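Local structure of bottromycin amidohydrolase (Streptomyces purpureus, 6I5S) at residues G51-P56 with R406-D411; A95-V100 with V104-H109; D247-A252 with G323-R328. The protein is a two-zinc amidohydrolase that, as a thiazoline-specific gatekeeper enzyme, probably hydrolyses an intermediate of bottromycin biosynthesis. All blocks are in the same frame, centred on the assembly; numbering follows the deposited sequence.

Interaction 1 (G51-P56 with R406-D411); sequences GETAPP and RRHPDD
His-408 swings its ring out to Thr-53 because CG stands anti to its backbone N (chi1 -167°), while Thr-53 turns OG1 beside its own N and anti to its carbonyl carbon (chi1 -50°). The two side chains pass each other in opposite directions, and the hydroxyl comes up at the edge of the imidazole, near the ring plane. OG1 of Thr-53 lies 3.6 Å from NE2 of His-408 and 3.7 Å from its CD2. Gly-51 O reaches the same edge, 3.9 Å from NE2 of His-408, so two oxygens of residues 51-56 lie here in polar contact with NE2, without forming a hydrogen bond.

The other ring nitrogen is gripped from within its own segment. Asp-410 N donates to His-408 ND1 at 3.0 Å, nearly in the ring plane and fairly straight at 158°. This bond lies inside a type I beta turn from His-408 to Asp-411, which the bond from Asp-411 N to His-408 O closes, also at 3.0 Å. With ND1 accepting, the proton of a neutral ring would be expected on NE2, the side toward the two oxygens. Cutting the imidazole back to an alanine here would probably leave Asp-410 N without its side-chain acceptor and open a gap beside Thr-53 OG1.

This is a small surface contact between the loop joining strands 43-45 and 57-62 and the one joining strands 402-405 and 421-424. Tyr-85, on strand 84-95, meets the His-408 ring edge-to-face, and Ile-46 packs against the same side chain.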
ATOM      1  N   GLY A  51      13.212  -4.641 -14.762  1.00 55.72           N
ATOM      2  CA  GLY A  51      12.105  -4.929 -15.642  1.00 55.47           C
ATOM      3  C   GLY A  51      12.438  -5.863 -16.774  1.00 53.60           C
ATOM      4  O   GLY A  51      11.539  -6.209 -17.558  1.00 59.83           O
ATOM      5  N   GLU A  52      13.692  -6.285 -16.890  1.00 54.42           N
ATOM      6  CA  GLU A  52      14.045  -7.287 -17.886  1.00 64.88           C
ATOM      7  C   GLU A  52      13.668  -8.684 -17.392  1.00 61.60           C
ATOM      8  O   GLU A  52      13.475  -8.917 -16.197  1.00 51.08           O
ATOM      9  CB  GLU A  52      15.532  -7.226 -18.205  1.00 78.86           C
ATOM     10  CG  GLU A  52      15.865  -6.237 -19.312  1.00 97.32           C
ATOM     11  CD  GLU A  52      16.963  -5.266 -18.929  1.00121.69           C
ATOM     12  OE1 GLU A  52      17.802  -5.619 -18.077  1.00136.06           O
ATOM     13  OE2 GLU A  52      16.983  -4.143 -19.477  1.00133.89           O
ATOM     14  N   THR A  53      13.587  -9.622 -18.337  1.00 53.74           N
ATOM     15  CA  THR A  53      13.042 -10.950 -18.093  1.00 47.78           C
ATOM     16  C   THR A  53      14.132 -12.001 -18.209  1.00 40.82           C
ATOM     17  O   THR A  53      14.819 -12.070 -19.221  1.00 43.93           O
ATOM     18  CB  THR A  53      11.923 -11.232 -19.091  1.00 50.89           C
ATOM     19  OG1 THR A  53      11.015 -10.125 -19.078  1.00 48.42           O
ATOM     20  CG2 THR A  53      11.171 -12.526 -18.746  1.00 52.04           C
ATOM     21  N   ALA A  54      14.250 -12.860 -17.201  1.00 40.00           N
ATOM     22  CA  ALA A  54      15.216 -13.945 -17.271  1.00 46.64           C
ATOM     23  C   ALA A  54      14.779 -14.967 -18.327  1.00 46.04           C
ATOM     24  O   ALA A  54      13.619 -14.990 -18.740  1.00 41.26           O
ATOM     25  CB  ALA A  54      15.358 -14.622 -15.909  1.00 64.49           C
ATOM     26  N   PRO A  55      15.683 -15.832 -18.764  1.00 42.76           N
ATOM     27  CA  PRO A  55      15.291 -16.861 -19.712  1.00 40.52           C
ATOM     28  C   PRO A  55      14.234 -17.762 -19.107  1.00 41.46           C
ATOM     29  O   PRO A  55      14.064 -17.799 -17.879  1.00 38.01           O
ATOM     30  CB  PRO A  55      16.602 -17.617 -19.999  1.00 52.48           C
ATOM     31  CG  PRO A  55      17.535 -17.257 -18.923  1.00 49.25           C
ATOM     32  CD  PRO A  55      17.139 -15.852 -18.531  1.00 48.74           C
ATOM     33  N   PRO A  56      13.492 -18.494 -19.933  1.00 40.19           N
ATOM     34  CA  PRO A  56      12.374 -19.280 -19.409  1.00 42.67           C
ATOM     35  C   PRO A  56      12.878 -20.393 -18.506  1.00 38.68           C
ATOM     36  O   PRO A  56      13.744 -21.179 -18.889  1.00 39.04           O
ATOM     37  CB  PRO A  56      11.712 -19.841 -20.680  1.00 38.14           C
ATOM     38  CG  PRO A  56      12.727 -19.769 -21.703  1.00 42.69           C
ATOM     39  CD  PRO A  56      13.600 -18.604 -21.391  1.00 43.04           C
ATOM     40  N   ARG A 406       0.027 -13.852 -18.486  1.00 36.54           N
ATOM     41  CA  ARG A 406       0.225 -14.582 -19.725  1.00 35.50           C
ATOM     42  C   ARG A 406       0.964 -13.736 -20.749  1.00 47.02           C
ATOM     43  O   ARG A 406       1.691 -14.272 -21.587  1.00 43.74           O
ATOM     44  CB  ARG A 406      -1.112 -15.022 -20.289  1.00 38.72           C
ATOM     45  CG  ARG A 406      -1.799 -16.127 -19.556  1.00 41.27           C
ATOM     46  CD  ARG A 406      -1.000 -17.406 -19.599  1.00 45.85           C
ATOM     47  NE  ARG A 406      -1.773 -18.531 -19.072  1.00 45.94           N
ATOM     48  CZ  ARG A 406      -1.291 -19.763 -18.917  1.00 51.84           C
ATOM     49  NH1 ARG A 406      -0.017 -20.039 -19.213  1.00 41.50           N
ATOM     50  NH2 ARG A 406      -2.094 -20.729 -18.474  1.00 52.58           N
ATOM     51  N   ARG A 407       0.785 -12.423 -20.707  1.00 42.57           N
ATOM     52  CA  ARG A 407       1.502 -11.499 -21.573  1.00 49.46           C
ATOM     53  C   ARG A 407       2.350 -10.579 -20.704  1.00 44.74           C
ATOM     54  O   ARG A 407       2.038 -10.360 -19.538  1.00 37.56           O
ATOM     55  CB  ARG A 407       0.541 -10.668 -22.424  1.00 50.17           C
ATOM     56  CG  ARG A 407      -0.298 -11.487 -23.412  1.00 82.06           C
ATOM     57  CD  ARG A 407      -1.223 -10.607 -24.255  1.00124.58           C
ATOM     58  NE  ARG A 407      -1.953 -11.386 -25.261  1.00143.60           N
ATOM     59  CZ  ARG A 407      -2.840 -10.884 -26.121  1.00134.08           C
ATOM     60  NH1 ARG A 407      -3.132  -9.589 -26.115  1.00132.95           N
ATOM     61  NH2 ARG A 407      -3.441 -11.687 -26.991  1.00119.16           N
ATOM     62  N   HIS A 408       3.425 -10.040 -21.263  1.00 42.61           N
ATOM     63  CA  HIS A 408       4.307  -9.208 -20.467  1.00 51.76           C
ATOM     64  C   HIS A 408       3.506  -8.020 -19.927  1.00 46.97           C
ATOM     65  O   HIS A 408       2.751  -7.394 -20.688  1.00 41.44           O
ATOM     66  CB  HIS A 408       5.498  -8.742 -21.305  1.00 47.45           C
ATOM     67  CG  HIS A 408       6.592  -8.138 -20.483  1.00 45.20           C
ATOM     68  ND1 HIS A 408       6.440  -6.936 -19.832  1.00 47.99           N
ATOM     69  CD2 HIS A 408       7.818  -8.598 -20.144  1.00 48.96           C
ATOM     70  CE1 HIS A 408       7.537  -6.666 -19.148  1.00 43.72           C
ATOM     71  NE2 HIS A 408       8.391  -7.659 -19.317  1.00 51.97           N
ATOM     72  N   PRO A 409       3.600  -7.703 -18.626  1.00 39.18           N
ATOM     73  CA  PRO A 409       2.719  -6.666 -18.069  1.00 43.45           C
ATOM     74  C   PRO A 409       3.077  -5.252 -18.497  1.00 49.60           C
ATOM     75  O   PRO A 409       2.241  -4.359 -18.335  1.00 48.25           O
ATOM     76  CB  PRO A 409       2.872  -6.855 -16.552  1.00 36.58           C
ATOM     77  CG  PRO A 409       4.235  -7.443 -16.379  1.00 44.17           C
ATOM     78  CD  PRO A 409       4.425  -8.343 -17.580  1.00 40.13           C
ATOM     79  N   ASP A 410       4.251  -5.022 -19.072  1.00 44.03           N
ATOM     80  CA  ASP A 410       4.539  -3.731 -19.695  1.00 67.20           C
ATOM     81  C   ASP A 410       3.870  -3.549 -21.064  1.00 68.47           C
ATOM     82  O   ASP A 410       4.092  -2.519 -21.710  1.00 69.28           O
ATOM     83  CB  ASP A 410       6.053  -3.548 -19.835  1.00 77.46           C
ATOM     84  CG  ASP A 410       6.458  -2.091 -20.071  1.00 71.73           C
ATOM     85  OD1 ASP A 410       5.614  -1.170 -19.878  1.00 54.30           O
ATOM     86  OD2 ASP A 410       7.631  -1.880 -20.445  1.00 64.98           O
ATOM     87  N   ASP A 411       3.078  -4.511 -21.529  1.00 64.05           N
ATOM     88  CA  ASP A 411       2.270  -4.356 -22.738  1.00 58.42           C
ATOM     89  C   ASP A 411       0.798  -4.561 -22.403  1.00 52.96           C
ATOM     90  O   ASP A 411       0.451  -5.121 -21.360  1.00 78.07           O
ATOM     91  CB  ASP A 411       2.708  -5.338 -23.819  1.00 59.52           C
ATOM     92  CG  ASP A 411       4.102  -5.018 -24.371  1.00 72.17           C
ATOM     93  OD1 ASP A 411       4.993  -5.903 -24.347  1.00 72.97           O
ATOM     94  OD2 ASP A 411       4.312  -3.862 -24.815  1.00 75.79           O
TER

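Interaction 2 (A95-V100 with V104-H109); sequences AHVSSV and VGLLVH
Val-100 and Val-104 are joined by the first-turn bond of a helix: Val-104 N donates to Val-100 O at 3.0 Å, with an N-H...O angle of 164° and the donor nearly in line with the C=O bond. Ser-99 stands at the N-cap position just ahead of it. At the far end of the helix, His-109, the first residue to leave helical geometry, turns its ring back so that ND1 donates to Gly-105 O at 2.8 Å; the bond is almost straight at 169° and the oxygen sits in the ring plane. This fixes the rotation of the imidazole, while His-109 N bonds Leu-106 O.

The apolar contacts fall in two places. On the helix, Val-104 CG2 lies beside its own backbone N, chi1 172° having put CG1 anti to that N, which leaves the methyl just past the oxygen end of the bonded carbonyl, 3.5 Å from Val-100 O. The same CG2 is a looser 4.4 Å from Val-100 CG2. Farther back in the loop, Val-97 CG2 meets Leu-106 CD1 at 4.0 Å, the two side chains crossing at a slant. All four residues are buried.

The loop carries His-96, a zinc ligand through NE2 that with His-94 forms the His-X-His pair of amidohydrolases, and opens the beta-alpha-beta crossover from strand 84-95 through helix 100-108 to the parallel strand 111-116. Tyr-114 of strand 111-116 packs on both Val-97 and Leu-106. Leu-28 of helix 23-31 touches Val-100 and Val-104, and Leu-437 of helix 431-444 packs against Val-104 and Val-108.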
ATOM      1  N   ALA A  95      -1.435   1.272   3.603  1.00 28.66           N
ATOM      2  CA  ALA A  95      -2.820   0.828   3.537  1.00 30.67           C
ATOM      3  C   ALA A  95      -3.457   0.974   4.914  1.00 38.67           C
ATOM      4  O   ALA A  95      -2.766   0.976   5.936  1.00 34.30           O
ATOM      5  CB  ALA A  95      -2.932  -0.623   3.044  1.00 31.95           C
ATOM      6  N   HIS A  96      -4.763   1.223   4.918  1.00 28.94           N
ATOM      7  CA  HIS A  96      -5.571   1.267   6.131  1.00 30.68           C
ATOM      8  C   HIS A  96      -6.617   0.162   5.957  1.00 27.30           C
ATOM      9  O   HIS A  96      -7.755   0.410   5.573  1.00 31.01           O
ATOM     10  CB  HIS A  96      -6.189   2.632   6.354  1.00 37.31           C
ATOM     11  CG  HIS A  96      -5.169   3.677   6.703  1.00 75.58           C
ATOM     12  ND1 HIS A  96      -4.535   3.722   7.929  1.00 82.99           N
ATOM     13  CD2 HIS A  96      -4.631   4.677   5.968  1.00 86.74           C
ATOM     14  CE1 HIS A  96      -3.670   4.718   7.939  1.00 80.57           C
ATOM     15  NE2 HIS A  96      -3.709   5.311   6.762  1.00 74.08           N
ATOM     16  N   VAL A  97      -6.194  -1.060   6.228  1.00 29.32           N
ATOM     17  CA  VAL A  97      -7.053  -2.238   6.149  1.00 26.60           C
ATOM     18  C   VAL A  97      -7.928  -2.252   7.386  1.00 30.61           C
ATOM     19  O   VAL A  97      -7.420  -2.276   8.513  1.00 31.02           O
ATOM     20  CB  VAL A  97      -6.203  -3.490   6.043  1.00 27.96           C
ATOM     21  CG1 VAL A  97      -7.064  -4.722   6.266  1.00 32.08           C
ATOM     22  CG2 VAL A  97      -5.521  -3.476   4.680  1.00 27.39           C
ATOM     23  N   SER A  98      -9.253  -2.208   7.169  1.00 24.79           N
ATOM     24  CA  SER A  98     -10.254  -2.185   8.219  1.00 24.39           C
ATOM     25  C   SER A  98     -11.284  -3.293   8.081  1.00 30.04           C
ATOM     26  O   SER A  98     -12.093  -3.481   9.000  1.00 30.93           O
ATOM     27  CB  SER A  98     -10.991  -0.832   8.238  1.00 37.79           C
ATOM     28  OG  SER A  98     -10.096   0.186   8.591  1.00 66.38           O
ATOM     29  N   SER A  99     -11.264  -4.025   6.978  1.00 28.60           N
ATOM     30  CA  SER A  99     -12.254  -5.073   6.742  1.00 31.27           C
ATOM     31  C   SER A  99     -11.689  -6.130   5.803  1.00 27.52           C
ATOM     32  O   SER A  99     -10.713  -5.916   5.073  1.00 28.60           O
ATOM     33  CB  SER A  99     -13.564  -4.523   6.135  1.00 39.15           C
ATOM     34  OG  SER A  99     -13.363  -4.204   4.807  1.00 45.01           O
ATOM     35  N   VAL A 100     -12.315  -7.309   5.860  1.00 28.39           N
ATOM     36  CA  VAL A 100     -11.939  -8.373   4.931  1.00 25.78           C
ATOM     37  C   VAL A 100     -12.155  -7.957   3.474  1.00 27.94           C
ATOM     38  O   VAL A 100     -11.450  -8.446   2.585  1.00 27.88           O
ATOM     39  CB  VAL A 100     -12.716  -9.657   5.279  1.00 29.05           C
ATOM     40  CG1 VAL A 100     -14.203  -9.434   5.136  1.00 29.10           C
ATOM     41  CG2 VAL A 100     -12.266 -10.810   4.403  1.00 32.04           C
ATOM     42  N   VAL A 104      -9.395  -8.748   0.399  1.00 27.80           N
ATOM     43  CA  VAL A 104      -9.713  -9.364  -0.888  1.00 28.11           C
ATOM     44  C   VAL A 104      -9.357  -8.447  -2.044  1.00 26.58           C
ATOM     45  O   VAL A 104      -8.771  -8.893  -3.036  1.00 28.65           O
ATOM     46  CB  VAL A 104     -11.198  -9.792  -0.925  1.00 29.26           C
ATOM     47  CG1 VAL A 104     -11.550 -10.239  -2.367  1.00 27.70           C
ATOM     48  CG2 VAL A 104     -11.485 -10.928   0.100  1.00 28.62           C
ATOM     49  N   GLY A 105      -9.665  -7.147  -1.921  1.00 26.76           N
ATOM     50  CA  GLY A 105      -9.294  -6.190  -2.957  1.00 26.72           C
ATOM     51  C   GLY A 105      -7.805  -6.172  -3.225  1.00 30.16           C
ATOM     52  O   GLY A 105      -7.368  -6.198  -4.383  1.00 25.83           O
ATOM     53  N   LEU A 106      -6.991  -6.180  -2.155  1.00 26.18           N
ATOM     54  CA  LEU A 106      -5.549  -6.221  -2.356  1.00 22.92           C
ATOM     55  C   LEU A 106      -5.124  -7.476  -3.112  1.00 24.27           C
ATOM     56  O   LEU A 106      -4.388  -7.365  -4.111  1.00 27.51           O
ATOM     57  CB  LEU A 106      -4.813  -6.100  -1.018  1.00 25.47           C
ATOM     58  CG  LEU A 106      -4.985  -4.762  -0.313  1.00 25.40           C
ATOM     59  CD1 LEU A 106      -4.428  -4.829   1.096  1.00 27.12           C
ATOM     60  CD2 LEU A 106      -4.334  -3.615  -1.068  1.00 24.02           C
ATOM     61  N   LEU A 107      -5.589  -8.680  -2.662  1.00 24.69           N
ATOM     62  CA  LEU A 107      -5.145  -9.928  -3.271  1.00 26.04           C
ATOM     63  C   LEU A 107      -5.490  -9.967  -4.745  1.00 25.83           C
ATOM     64  O   LEU A 107      -4.695 -10.398  -5.576  1.00 27.44           O
ATOM     65  CB  LEU A 107      -5.829 -11.113  -2.590  1.00 27.99           C
ATOM     66  CG  LEU A 107      -5.296 -11.435  -1.199  1.00 34.04           C
ATOM     67  CD1 LEU A 107      -6.191 -12.555  -0.639  1.00 37.61           C
ATOM     68  CD2 LEU A 107      -3.843 -11.852  -1.293  1.00 37.80           C
ATOM     69  N   VAL A 108      -6.700  -9.552  -5.070  1.00 26.40           N
ATOM     70  CA  VAL A 108      -7.177  -9.610  -6.461  1.00 33.21           C
ATOM     71  C   VAL A 108      -6.283  -8.784  -7.377  1.00 28.05           C
ATOM     72  O   VAL A 108      -6.149  -9.081  -8.571  1.00 29.52           O
ATOM     73  CB  VAL A 108      -8.646  -9.115  -6.491  1.00 30.84           C
ATOM     74  CG1 VAL A 108      -9.024  -8.578  -7.847  1.00 48.25           C
ATOM     75  CG2 VAL A 108      -9.569 -10.231  -6.046  1.00 35.23           C
ATOM     76  N   HIS A 109      -5.633  -7.754  -6.831  1.00 24.42           N
ATOM     77  CA  HIS A 109      -4.809  -6.862  -7.615  1.00 28.34           C
ATOM     78  C   HIS A 109      -3.328  -7.150  -7.463  1.00 27.22           C
ATOM     79  O   HIS A 109      -2.509  -6.325  -7.902  1.00 25.81           O
ATOM     80  CB  HIS A 109      -5.141  -5.395  -7.283  1.00 27.53           C
ATOM     81  CG  HIS A 109      -6.503  -5.031  -7.768  1.00 25.00           C
ATOM     82  ND1 HIS A 109      -7.641  -5.262  -7.035  1.00 26.15           N
ATOM     83  CD2 HIS A 109      -6.914  -4.508  -8.957  1.00 29.31           C
ATOM     84  CE1 HIS A 109      -8.704  -4.931  -7.756  1.00 29.64           C
ATOM     85  NE2 HIS A 109      -8.291  -4.470  -8.925  1.00 28.47           N
TER

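Interaction 3 (D247-A252 with G323-R328); sequences DALADA and GALVDR
Leu-325 reaches across to Leu-249 and Ala-250, and its two contacts use different parts of the side chain. Leu-249 and Leu-325 both start out toward the opposite helix, then slide past one another in opposite directions, so that the end of one lies near the base of the other. Leu-249 CD2 thus touches Leu-325 CB at 4.0 Å. CG of Leu-249 is anti to the backbone N (chi1 177°), and chi2 of 63° leaves CD2 as the extended branch that reaches Leu-325.

The outer end of Leu-325 meets the neighbouring residue, Ala-250. CD2 of Leu-325 is 4.0 Å from Ala-250 CA and 4.1 Å from Ala-250 CB, so this methyl lies against both the main chain and the short side chain. The small size of Ala-250 is consistent with the close approach here, where the CA atoms of Ala-250 and Leu-325 are 6.8 Å apart. These contacts are wholly apolar, and both leucines are buried.

The packing joins helix 245-254 to helix 316-338. Trp-276 of helix 273-280 touches Leu-249 and, on the other helix, Val-326, so a third helix borders the pair, while Val-237 from a loop packs on Leu-249. Salt bridges flank the apolar patch: Asp-247 pairs with Arg-321, tying the two packed helices together, and Asp-327 pairs with Arg-277 of helix 273-280.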
ATOM      1  N   ASP A 247      -4.301  26.975  -1.681  1.00 42.00           N
ATOM      2  CA  ASP A 247      -3.458  28.168  -1.707  1.00 41.75           C
ATOM      3  C   ASP A 247      -2.150  27.935  -0.950  1.00 40.24           C
ATOM      4  O   ASP A 247      -1.077  28.347  -1.394  1.00 43.73           O
ATOM      5  CB  ASP A 247      -4.205  29.352  -1.079  1.00 49.14           C
ATOM      6  CG  ASP A 247      -5.374  29.833  -1.913  1.00 59.44           C
ATOM      7  OD1 ASP A 247      -5.513  29.419  -3.088  1.00 58.71           O
ATOM      8  OD2 ASP A 247      -6.158  30.646  -1.384  1.00 57.39           O
ATOM      9  N   ALA A 248      -2.223  27.322   0.226  1.00 41.96           N
ATOM     10  CA  ALA A 248      -1.018  27.039   0.994  1.00 41.83           C
ATOM     11  C   ALA A 248      -0.115  26.054   0.258  1.00 40.99           C
ATOM     12  O   ALA A 248       1.110  26.190   0.254  1.00 40.54           O
ATOM     13  CB  ALA A 248      -1.412  26.471   2.372  1.00 44.97           C
ATOM     14  N   LEU A 249      -0.693  25.058  -0.380  1.00 41.32           N
ATOM     15  CA  LEU A 249       0.139  24.138  -1.145  1.00 32.75           C
ATOM     16  C   LEU A 249       0.736  24.871  -2.346  1.00 37.12           C
ATOM     17  O   LEU A 249       1.932  24.737  -2.625  1.00 39.91           O
ATOM     18  CB  LEU A 249      -0.664  22.909  -1.588  1.00 35.70           C
ATOM     19  CG  LEU A 249       0.041  21.878  -2.449  1.00 36.07           C
ATOM     20  CD1 LEU A 249       1.193  21.255  -1.660  1.00 43.56           C
ATOM     21  CD2 LEU A 249      -0.912  20.739  -2.969  1.00 35.17           C
ATOM     22  N   ALA A 250      -0.078  25.668  -3.060  1.00 37.51           N
ATOM     23  CA  ALA A 250       0.455  26.463  -4.161  1.00 40.18           C
ATOM     24  C   ALA A 250       1.622  27.341  -3.712  1.00 45.08           C
ATOM     25  O   ALA A 250       2.634  27.435  -4.404  1.00 41.97           O
ATOM     26  CB  ALA A 250      -0.649  27.320  -4.765  1.00 40.92           C
ATOM     27  N   ASP A 251       1.493  27.991  -2.550  1.00 42.80           N
ATOM     28  CA  ASP A 251       2.566  28.832  -2.034  1.00 45.97           C
ATOM     29  C   ASP A 251       3.813  28.012  -1.733  1.00 49.22           C
ATOM     30  O   ASP A 251       4.939  28.449  -2.018  1.00 50.96           O
ATOM     31  CB  ASP A 251       2.086  29.540  -0.778  1.00 52.68           C
ATOM     32  CG  ASP A 251       1.104  30.683  -1.068  1.00 76.00           C
ATOM     33  OD1 ASP A 251       0.863  31.037  -2.268  1.00 67.63           O
ATOM     34  OD2 ASP A 251       0.574  31.229  -0.068  1.00 72.33           O
ATOM     35  N   ALA A 252       3.637  26.837  -1.120  1.00 43.17           N
ATOM     36  CA  ALA A 252       4.770  25.976  -0.821  1.00 42.74           C
ATOM     37  C   ALA A 252       5.506  25.586  -2.094  1.00 48.82           C
ATOM     38  O   ALA A 252       6.741  25.611  -2.156  1.00 50.67           O
ATOM     39  CB  ALA A 252       4.283  24.729  -0.083  1.00 51.55           C
ATOM     40  N   GLY A 323      -5.699  19.729  -9.489  1.00 33.60           N
ATOM     41  CA  GLY A 323      -5.065  18.627 -10.192  1.00 31.25           C
ATOM     42  C   GLY A 323      -3.656  18.960 -10.652  1.00 36.52           C
ATOM     43  O   GLY A 323      -2.750  18.119 -10.566  1.00 34.82           O
ATOM     44  N   ALA A 324      -3.455  20.194 -11.159  1.00 32.39           N
ATOM     45  CA  ALA A 324      -2.117  20.630 -11.550  1.00 34.12           C
ATOM     46  C   ALA A 324      -1.143  20.641 -10.370  1.00 33.40           C
ATOM     47  O   ALA A 324       0.055  20.380 -10.553  1.00 32.80           O
ATOM     48  CB  ALA A 324      -2.175  22.016 -12.177  1.00 38.37           C
ATOM     49  N   LEU A 325      -1.613  20.986  -9.174  1.00 32.33           N
ATOM     50  CA  LEU A 325      -0.714  20.925  -8.009  1.00 31.22           C
ATOM     51  C   LEU A 325      -0.304  19.482  -7.697  1.00 28.74           C
ATOM     52  O   LEU A 325       0.852  19.202  -7.369  1.00 30.38           O
ATOM     53  CB  LEU A 325      -1.382  21.592  -6.798  1.00 30.61           C
ATOM     54  CG  LEU A 325      -1.743  23.072  -6.959  1.00 36.43           C
ATOM     55  CD1 LEU A 325      -2.560  23.539  -5.779  1.00 42.35           C
ATOM     56  CD2 LEU A 325      -0.520  23.906  -7.115  1.00 37.88           C
ATOM     57  N   VAL A 326      -1.232  18.534  -7.799  1.00 28.12           N
ATOM     58  CA  VAL A 326      -0.870  17.144  -7.542  1.00 28.78           C
ATOM     59  C   VAL A 326       0.045  16.627  -8.640  1.00 29.45           C
ATOM     60  O   VAL A 326       0.958  15.835  -8.358  1.00 31.02           O
ATOM     61  CB  VAL A 326      -2.123  16.299  -7.361  1.00 27.98           C
ATOM     62  CG1 VAL A 326      -1.789  14.837  -7.172  1.00 28.88           C
ATOM     63  CG2 VAL A 326      -2.911  16.815  -6.185  1.00 31.71           C
ATOM     64  N   ASP A 327      -0.132  17.092  -9.893  1.00 29.23           N
ATOM     65  CA  ASP A 327       0.824  16.745 -10.934  1.00 31.21           C
ATOM     66  C   ASP A 327       2.236  17.177 -10.535  1.00 32.56           C
ATOM     67  O   ASP A 327       3.213  16.459 -10.772  1.00 34.52           O
ATOM     68  CB  ASP A 327       0.434  17.403 -12.257  1.00 32.12           C
ATOM     69  CG  ASP A 327      -0.822  16.797 -12.894  1.00 35.12           C
ATOM     70  OD1 ASP A 327      -1.231  15.656 -12.549  1.00 37.20           O
ATOM     71  OD2 ASP A 327      -1.373  17.463 -13.796  1.00 37.29           O
ATOM     72  N   ARG A 328       2.369  18.385 -10.000  1.00 30.69           N
ATOM     73  CA  ARG A 328       3.671  18.881  -9.541  1.00 31.57           C
ATOM     74  C   ARG A 328       4.234  18.033  -8.410  1.00 27.74           C
ATOM     75  O   ARG A 328       5.444  17.827  -8.343  1.00 33.60           O
ATOM     76  CB  ARG A 328       3.563  20.344  -9.092  1.00 33.30           C
ATOM     77  CG  ARG A 328       3.292  21.297 -10.299  1.00 78.07           C
ATOM     78  CD  ARG A 328       3.356  22.762  -9.947  1.00 93.02           C
ATOM     79  NE  ARG A 328       4.695  23.115  -9.519  1.00100.74           N
ATOM     80  CZ  ARG A 328       5.012  24.276  -8.975  1.00 88.86           C
ATOM     81  NH1 ARG A 328       4.071  25.194  -8.802  1.00 87.19           N
ATOM     82  NH2 ARG A 328       6.261  24.505  -8.602  1.00 76.86           N
TER

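Overall arrangement
The three contacts do not touch one another. Interaction 2 is the most central and the one tied to the metal site: its loop holds His-96, which shares a zinc ion with His-94, Xaa-183 (a carboxylated lysine) and Asp-348, although the packed side chain of Val-97 is about 11 Å from a zinc. Xaa-183 also binds the second zinc, with His-210 and His-229. Interaction 1 closes a chain loop in which the other two are nested in series. Its nearest atoms are about 10 Å from those of interaction 2 and about 20 Å from those of interaction 3. Interactions 2 and 3 are about 17 Å apart at their nearest atoms, with centres 30 Å apart.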